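Local atomic coordinates of uncharacterized protein YobA (Bacillus subtilis subsp. subtilis str. 168, PDB entry 4QY7), a protein that is of unknown function but adopts an OB-fold of the DUF3221 family and probably carries a signal sequence for export. Residues N18-L23 / I50-L55; Q7-Y12 / I70-H75; S56-T61 / Q88-L93. All coordinates share one frame; numbering follows the deposited sequence. Where two conformers were deposited one is given.

All three contacts reach one sheet. Contact 1 joins strands 20-24 and 50-54, contact 2 joins strands 7-16 and 69-74, and contact 3 fastens the loop after strand 50-54 to the last strand, 89-92. Their centres lie about 10 to 11 Å apart. Contacts 1 and 2 meet through the interior, where Leu23 CD2 touches Ile70 CD1 at 3.9 Å. Contacts 2 and 3 join at the neighbouring strands 69-74 and 89-92, with Lys71 O and Glu91 N 2.8 Å apart, probably hydrogen-bonded. A nonaethylene glycol molecule, probably from the crystallisation liquor, lies about 4 Å from the Trp73 side chain of contact 2 and about 3 Å from that of Lys89 in contact 3.

Contact 1. Residues N18-L23 / I50-L55; sequences NERAIL and IVIVGL
Ala21 and Val53 face each other as an antiparallel hydrogen-bonded pair, each giving its N-H to the other's carbonyl oxygen. The bond from Val53 N to Ala21 O is 2.9 Å long and nearly straight, and the return bond runs from Ala21 N to Val53 O. Beside this pair, on the face that Ala21 and Val53 share, the Ala21 methyl CB meets Val53 CG2 at 3.8 Å. Val53 uses its other branch, CG1, set anti to the carbonyl carbon (chi1 -64°), to reach Leu23 CD1 at 3.9 Å; the two side chains cross at about a right angle. Leu23 and Val51 make the next hydrogen-bonded pair, with Leu23 N 2.8 Å from Val51 O. These are neighbouring strands of the OB-fold sheet, running antiparallel with 160° between their directions, and the connection between them contains helix 39-45. The side chains of Ala21, Leu23, Val51 and Val53 point to one side of the sheet, those of Arg20, Ile22 and Ile52 to the other. On that second side Ile22 CG2 lies beside Ile50 CG2 at 3.7 Å, both side chains pointing the same way. In the conformer given, Ile22 CG1 lies over one face of the Arg20 guanidinium, toward its rim; the ion pair of Arg20 NH2 with Glu39 is long and weak. Where strand 50-54 ends and strand 20-24 begins, Leu55 N binds Glu19 O at 2.9 Å from above the carbonyl plane, and Leu55 CD1 packs against Arg20 C at 3.7 Å. The turn leading in is held by Asp17 OD1, which accepts hydrogen bonds from both Glu19 N and Arg20 N. Farther out, Met43 of helix 39-45 packs on Ile22 and Ile50, and Leu23 rests on Val13, Ile70 and Val72.

Contact 2. Residues Q7-Y12 / I70-H75; sequences QSLVGY and IKVWFH
Gln7 N binds Phe74 O at 2.8 Å, and Phe74 N answers to Gln7 O. The Gln7 side chain adds its own grip: NE2 donates to His75 O at 3.0 Å, with the acceptor in the amide plane, while OE1 takes a hydrogen bond from Arg77 NH1. Nearer the backbone, Gln7 CB sits over one face of the Phe74 ring, 3.9 Å from its centroid, a CH-pi contact. With an alanine at Gln7 the amide is gone, and His75 O and Arg77 would probably each be left without this partner. Leu9 CD2 approaches Phe74 CE1 at 3.6 Å, the two side chains at about a right angle; with CG held between the backbone N and the carbonyl carbon (chi1 63°), Leu9 also lies alongside Val72, its CG 3.8 Å from Val72 CG2. On the opposite face of the sheet, in the conformer given, Ser8 CB lies over the five-membered ring of Trp73, 3.9 Å from its centroid, and Lys71 CG lies over the same face of the indole. Lys89 makes a cation-pi contact with Trp73. In these antiparallel OB-fold strands the backbone bonds set the register, Leu9, Val72 and Phe74 pack into a mainly apolar face, against a mixed one of Ser8, Val10, Lys71 and Trp73, and the Gln7 amide ties the start of strand 7-16 to His75 and Arg77.

Contact 3. Residues S56-T61 / Q88-L93; sequences SEIDNT and QKYELL
Glu57 comes loosely against Gln88, its CB 4.2 Å from Gln88 OE1 in the conformer given, where the loop following strand 50-54 first draws level with strand 89-92. Ile58 makes the closer approach and touches with both of its branches. Its bent chain (chi1 -53°, chi2 -63°) carries CD1 to the peptide between Gln88 and Lys89, 3.5 Å from Gln88 C and 3.6 Å from Lys89 N. The other branch, CG2, meets Tyr90 CE2 at 3.8 Å, the two side chains crossing at a slant. Past Ile58 the loop turns, and Asp59 OD1 takes a weak hydrogen bond from Asn60 N. The carbonyl oxygen of Asn60 then passes near the Tyr90 hydroxyl without the geometry of a hydrogen bond; that hydroxyl is hydrogen-bonded to Asp63 OD1 farther along the same loop. Thr61 also meets the phenol: its CA is 3.5 Å from Tyr90 OH, and its CG2 stands at the edge of the ring, near the ring plane. Thr61 OG1 is bonded to Lys16 NZ of strand 7-16, which ties this end of the loop to the sheet. Tyr90 stands toward the loop, with CG between its backbone N and carbonyl carbon (chi1 63°), and packs also on Val72 and Leu64. The two segments share no hydrogen bond of their own. Loop and last strand of the OB-fold are therefore held together here by Ile58 packing on the Gln88-Lys89 peptide and on Tyr90, with Thr61 at the ring edge and the Tyr90-Asp63 bond as the polar fastening at the end of the ring.

Contact 1. Residues N18-L23 / I50-L55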
# COMPACT_ATOMS: atom_id res chain seq x y z
N ASN A 18 10.38 2.27 -7.25
CA ASN A 18 11.00 0.95 -7.18
C ASN A 18 11.07 0.38 -5.78
O ASN A 18 11.09 -0.84 -5.65
CB ASN A 18 12.40 0.97 -7.78
CG ASN A 18 12.41 1.33 -9.24
OD1 ASN A 18 11.72 0.71 -10.06
ND2 ASN A 18 13.12 2.37 -9.59
N GLU A 19 11.08 1.22 -4.72
CA GLU A 19 11.21 0.68 -3.36
C GLU A 19 9.93 0.57 -2.57
O GLU A 19 9.88 -0.23 -1.65
CB GLU A 19 12.16 1.59 -2.54
CG GLU A 19 13.59 1.64 -3.06
CD GLU A 19 14.26 0.29 -3.23
OE1 GLU A 19 13.90 -0.66 -2.49
OE2 GLU A 19 15.14 0.17 -4.12
N ARG A 20 8.92 1.36 -2.87
CA ARG A 20 7.71 1.36 -2.06
C ARG A 20 6.50 1.79 -2.84
O ARG A 20 6.62 2.46 -3.87
CB ARG A 20 7.90 2.33 -0.87
CG ARG A 20 8.03 3.82 -1.27
CD ARG A 20 6.71 4.58 -1.17
NE ARG A 20 6.81 5.97 -1.63
CZ ARG A 20 6.66 6.41 -2.88
NH1 ARG A 20 6.41 5.56 -3.88
NH2 ARG A 20 6.77 7.71 -3.15
N ALA A 21 5.33 1.49 -2.30
CA ALA A 21 4.09 1.99 -2.86
C ALA A 21 3.31 2.62 -1.72
O ALA A 21 3.42 2.18 -0.58
CB ALA A 21 3.28 0.90 -3.55
N ILE A 22 2.55 3.67 -2.01
CA ILE A 22 1.67 4.31 -1.04
C ILE A 22 0.27 3.89 -1.37
O ILE A 22 -0.16 4.09 -2.52
CB ILE A 22 1.81 5.85 -1.08
CG1 ILE A 22 3.30 6.22 -0.80
CG2 ILE A 22 0.80 6.53 -0.09
CD1 ILE A 22 3.59 7.54 -0.21
N LEU A 23 -0.42 3.28 -0.40
CA LEU A 23 -1.78 2.81 -0.59
C LEU A 23 -2.75 3.65 0.19
O LEU A 23 -2.49 3.96 1.35
CB LEU A 23 -1.95 1.37 -0.11
CG LEU A 23 -0.95 0.36 -0.58
CD1 LEU A 23 -1.35 -1.04 -0.10
CD2 LEU A 23 -0.79 0.39 -2.08
N ILE A 50 -3.78 5.75 5.11
CA ILE A 50 -2.62 5.54 4.25
C ILE A 50 -1.77 4.45 4.82
O ILE A 50 -1.60 4.37 6.05
CB ILE A 50 -1.74 6.82 4.15
CG1 ILE A 50 -2.45 7.95 3.45
CG2 ILE A 50 -0.37 6.56 3.46
CD1 ILE A 50 -2.09 9.19 4.08
N VAL A 51 -1.20 3.63 3.95
CA VAL A 51 -0.25 2.58 4.32
C VAL A 51 0.91 2.67 3.35
O VAL A 51 0.67 2.81 2.13
CB VAL A 51 -0.86 1.16 4.29
CG1 VAL A 51 0.15 0.13 4.78
CG2 VAL A 51 -2.15 1.10 5.12
N ILE A 52 2.14 2.55 3.83
CA ILE A 52 3.30 2.54 2.97
C ILE A 52 3.75 1.09 2.90
O ILE A 52 3.96 0.49 3.94
CB ILE A 52 4.38 3.48 3.54
CG1 ILE A 52 3.84 4.94 3.50
CG2 ILE A 52 5.69 3.33 2.73
CD1 ILE A 52 4.52 5.85 4.25
N VAL A 53 3.88 0.51 1.71
CA VAL A 53 4.30 -0.88 1.59
C VAL A 53 5.68 -0.94 0.93
O VAL A 53 5.89 -0.40 -0.15
CB VAL A 53 3.28 -1.80 0.88
CG1 VAL A 53 1.98 -1.90 1.71
CG2 VAL A 53 2.97 -1.33 -0.55
N GLY A 54 6.63 -1.51 1.63
CA GLY A 54 7.96 -1.71 1.10
C GLY A 54 7.95 -2.88 0.14
O GLY A 54 7.42 -3.95 0.46
N LEU A 55 8.57 -2.70 -1.04
CA LEU A 55 8.57 -3.72 -2.09
C LEU A 55 9.90 -4.48 -2.27
O LEU A 55 9.99 -5.29 -3.22
CB LEU A 55 8.22 -3.01 -3.42
CG LEU A 55 6.89 -2.23 -3.44
CD1 LEU A 55 6.76 -1.43 -4.73
CD2 LEU A 55 5.71 -3.17 -3.23

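Contact 2. Residues Q7-Y12 / I70-H75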
# COMPACT_ATOMS: atom_id res chain seq x y z
N GLN A 7 -0.67 -11.33 8.04
CA GLN A 7 -1.70 -10.32 8.02
C GLN A 7 -1.92 -9.85 6.61
O GLN A 7 -1.05 -10.00 5.76
CB GLN A 7 -1.29 -9.11 8.86
CG GLN A 7 -0.94 -9.44 10.28
CD GLN A 7 -0.85 -8.17 11.06
OE1 GLN A 7 -1.80 -7.38 11.10
NE2 GLN A 7 0.30 -7.91 11.65
N SER A 8 -3.06 -9.22 6.38
CA SER A 8 -3.33 -8.65 5.06
C SER A 8 -4.15 -7.38 5.16
O SER A 8 -4.86 -7.17 6.16
CB SER A 8 -4.09 -9.64 4.18
OG SER A 8 -5.40 -9.93 4.68
N LEU A 9 -4.07 -6.56 4.12
CA LEU A 9 -4.92 -5.38 4.03
C LEU A 9 -5.12 -5.00 2.59
O LEU A 9 -4.30 -5.36 1.74
CB LEU A 9 -4.38 -4.20 4.86
CG LEU A 9 -3.03 -3.62 4.47
CD1 LEU A 9 -3.21 -2.52 3.41
CD2 LEU A 9 -2.33 -2.97 5.69
N VAL A 10 -6.19 -4.25 2.32
CA VAL A 10 -6.55 -3.85 0.97
C VAL A 10 -6.43 -2.36 0.83
O VAL A 10 -6.78 -1.61 1.74
CB VAL A 10 -8.01 -4.30 0.69
CG1 VAL A 10 -8.54 -3.66 -0.61
CG2 VAL A 10 -8.11 -5.82 0.63
N GLY A 11 -5.95 -1.93 -0.33
CA GLY A 11 -5.84 -0.49 -0.58
C GLY A 11 -5.61 -0.20 -2.03
O GLY A 11 -5.42 -1.12 -2.83
N TYR A 12 -5.67 1.07 -2.38
CA TYR A 12 -5.48 1.53 -3.75
C TYR A 12 -4.11 2.13 -3.92
O TYR A 12 -3.75 2.99 -3.12
CB TYR A 12 -6.53 2.58 -4.14
CG TYR A 12 -7.94 2.06 -4.12
CD1 TYR A 12 -8.65 1.97 -2.92
CD2 TYR A 12 -8.53 1.53 -5.26
CE1 TYR A 12 -9.94 1.44 -2.87
CE2 TYR A 12 -9.83 1.02 -5.23
CZ TYR A 12 -10.52 0.97 -4.03
OH TYR A 12 -11.81 0.46 -3.95
N ILE A 70 -5.35 -3.39 -4.58
CA ILE A 70 -4.62 -4.61 -4.27
C ILE A 70 -4.85 -5.07 -2.85
O ILE A 70 -5.24 -4.28 -1.97
CB ILE A 70 -3.07 -4.40 -4.47
CG1 ILE A 70 -2.50 -3.39 -3.42
CG2 ILE A 70 -2.76 -3.88 -5.90
CD1 ILE A 70 -0.96 -3.21 -3.53
N LYS A 71 -4.57 -6.35 -2.63
CA LYS A 71 -4.48 -6.95 -1.31
C LYS A 71 -3.02 -7.25 -1.08
O LYS A 71 -2.39 -7.85 -1.95
CB LYS A 71 -5.30 -8.22 -1.24
CG LYS A 71 -5.39 -8.79 0.18
CD LYS A 71 -6.50 -9.85 0.21
CE LYS A 71 -6.71 -10.45 1.55
NZ LYS A 71 -7.68 -11.59 1.46
N VAL A 72 -2.46 -6.87 0.08
CA VAL A 72 -1.05 -7.16 0.39
C VAL A 72 -1.00 -8.06 1.59
O VAL A 72 -1.92 -7.97 2.45
CB VAL A 72 -0.22 -5.88 0.62
CG1 VAL A 72 -0.23 -4.99 -0.64
CG2 VAL A 72 -0.72 -5.09 1.84
N TRP A 73 0.08 -8.85 1.69
CA TRP A 73 0.32 -9.76 2.83
C TRP A 73 1.63 -9.42 3.47
O TRP A 73 2.61 -9.11 2.77
CB TRP A 73 0.33 -11.23 2.42
CG TRP A 73 -1.03 -11.78 2.18
CD1 TRP A 73 -1.82 -12.44 3.08
CD2 TRP A 73 -1.78 -11.68 0.97
NE1 TRP A 73 -3.02 -12.76 2.49
CE2 TRP A 73 -3.01 -12.34 1.19
CE3 TRP A 73 -1.52 -11.14 -0.29
CZ2 TRP A 73 -3.98 -12.44 0.20
CZ3 TRP A 73 -2.49 -11.23 -1.27
CH2 TRP A 73 -3.70 -11.89 -1.02
N PHE A 74 1.66 -9.44 4.83
CA PHE A 74 2.86 -9.05 5.55
C PHE A 74 2.85 -9.64 6.95
O PHE A 74 1.79 -10.04 7.42
CB PHE A 74 2.93 -7.50 5.65
CG PHE A 74 1.72 -6.88 6.30
CD1 PHE A 74 0.59 -6.55 5.55
CD2 PHE A 74 1.72 -6.58 7.66
CE1 PHE A 74 -0.56 -6.05 6.18
CE2 PHE A 74 0.58 -6.06 8.27
CZ PHE A 74 -0.54 -5.76 7.52
N HIS A 75 4.00 -9.71 7.60
CA HIS A 75 4.05 -10.27 8.95
C HIS A 75 3.60 -9.24 9.99
O HIS A 75 2.73 -9.54 10.83
CB HIS A 75 5.45 -10.78 9.28
CG HIS A 75 5.84 -11.92 8.40
ND1 HIS A 75 5.20 -13.16 8.49
CD2 HIS A 75 6.73 -11.96 7.39
CE1 HIS A 75 5.76 -13.91 7.55
NE2 HIS A 75 6.69 -13.24 6.87

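Contact 3. Residues S56-T61 / Q88-L93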
# COMPACT_ATOMS: atom_id res chain seq x y z
N SER A 56 10.89 -4.30 -1.37
CA SER A 56 12.21 -4.95 -1.48
C SER A 56 12.14 -6.47 -1.64
O SER A 56 13.03 -7.04 -2.27
CB SER A 56 13.05 -4.66 -0.25
OG SER A 56 13.23 -3.27 -0.08
N GLU A 57 11.15 -7.12 -1.02
CA GLU A 57 11.05 -8.57 -1.06
C GLU A 57 10.29 -9.13 -2.25
O GLU A 57 10.37 -10.32 -2.44
CB GLU A 57 10.42 -9.11 0.24
CG GLU A 57 11.26 -8.84 1.48
CD GLU A 57 12.56 -9.62 1.47
OE1 GLU A 57 12.51 -10.86 1.56
OE2 GLU A 57 13.63 -8.98 1.31
N ILE A 58 9.62 -8.30 -3.06
CA ILE A 58 8.87 -8.78 -4.21
C ILE A 58 9.82 -8.87 -5.39
O ILE A 58 10.51 -7.90 -5.69
CB ILE A 58 7.66 -7.87 -4.54
CG1 ILE A 58 6.74 -7.62 -3.31
CG2 ILE A 58 6.89 -8.47 -5.71
CD1 ILE A 58 6.06 -8.84 -2.73
N ASP A 59 9.83 -10.01 -6.08
CA ASP A 59 10.73 -10.28 -7.21
C ASP A 59 10.53 -9.31 -8.39
O ASP A 59 11.51 -8.78 -8.91
CB ASP A 59 10.61 -11.74 -7.70
CG ASP A 59 9.22 -12.18 -8.10
OD1 ASP A 59 8.26 -11.38 -7.96
OD2 ASP A 59 9.07 -13.35 -8.52
N ASN A 60 9.27 -9.05 -8.77
CA ASN A 60 8.96 -8.14 -9.88
C ASN A 60 7.69 -7.37 -9.56
O ASN A 60 6.68 -7.97 -9.19
CB ASN A 60 8.78 -8.94 -11.17
CG ASN A 60 8.64 -8.06 -12.40
OD1 ASN A 60 7.59 -7.45 -12.64
ND2 ASN A 60 9.71 -7.94 -13.20
N THR A 61 7.73 -6.03 -9.67
CA THR A 61 6.56 -5.20 -9.36
C THR A 61 6.11 -4.37 -10.56
O THR A 61 5.48 -3.33 -10.38
CB THR A 61 6.90 -4.27 -8.18
OG1 THR A 61 7.92 -3.35 -8.60
CG2 THR A 61 7.38 -5.04 -6.98
N GLN A 88 5.17 -9.42 1.60
CA GLN A 88 5.68 -10.68 1.04
C GLN A 88 4.95 -11.05 -0.24
O GLN A 88 5.45 -11.86 -1.02
CB GLN A 88 5.52 -11.82 2.06
CG GLN A 88 6.16 -11.57 3.42
CD GLN A 88 7.65 -11.33 3.35
OE1 GLN A 88 8.36 -11.94 2.55
NE2 GLN A 88 8.16 -10.46 4.21
N LYS A 89 3.75 -10.50 -0.45
CA LYS A 89 2.98 -10.83 -1.61
C LYS A 89 1.91 -9.81 -1.84
O LYS A 89 1.50 -9.11 -0.91
CB LYS A 89 2.33 -12.21 -1.35
CG LYS A 89 1.34 -12.71 -2.42
CD LYS A 89 0.99 -14.18 -2.22
CE LYS A 89 0.01 -14.42 -1.09
NZ LYS A 89 -0.03 -15.86 -0.70
N TYR A 90 1.46 -9.70 -3.08
CA TYR A 90 0.28 -8.88 -3.32
C TYR A 90 -0.55 -9.53 -4.39
O TYR A 90 -0.06 -10.35 -5.18
CB TYR A 90 0.56 -7.42 -3.68
CG TYR A 90 1.34 -7.25 -4.97
CD1 TYR A 90 0.69 -7.13 -6.18
CD2 TYR A 90 2.72 -7.08 -4.95
CE1 TYR A 90 1.41 -7.00 -7.38
CE2 TYR A 90 3.44 -6.89 -6.12
CZ TYR A 90 2.78 -6.86 -7.33
OH TYR A 90 3.54 -6.68 -8.46
N GLU A 91 -1.83 -9.17 -4.38
CA GLU A 91 -2.79 -9.66 -5.37
C GLU A 91 -3.55 -8.49 -5.95
O GLU A 91 -3.98 -7.63 -5.20
CB GLU A 91 -3.75 -10.67 -4.74
CG GLU A 91 -4.71 -11.27 -5.75
CD GLU A 91 -5.46 -12.49 -5.26
OE1 GLU A 91 -5.91 -12.47 -4.10
OE2 GLU A 91 -5.61 -13.44 -6.05
N LEU A 92 -3.72 -8.47 -7.29
CA LEU A 92 -4.47 -7.40 -7.93
C LEU A 92 -5.96 -7.74 -7.82
O LEU A 92 -6.38 -8.85 -8.18
CB LEU A 92 -4.06 -7.22 -9.43
CG LEU A 92 -2.55 -6.86 -9.72
CD1 LEU A 92 -2.36 -6.52 -11.21
CD2 LEU A 92 -2.07 -5.66 -8.93
N LEU A 93 -6.76 -6.81 -7.29
CA LEU A 93 -8.20 -7.03 -7.09
C LEU A 93 -9.01 -6.43 -8.25
O LEU A 93 -8.54 -5.46 -8.89
CB LEU A 93 -8.63 -6.39 -5.76
CG LEU A 93 -7.92 -6.90 -4.52
CD1 LEU A 93 -8.47 -6.23 -3.26
CD2 LEU A 93 -7.98 -8.43 -4.39
OXT LEU A 93 -10.14 -6.90 -8.50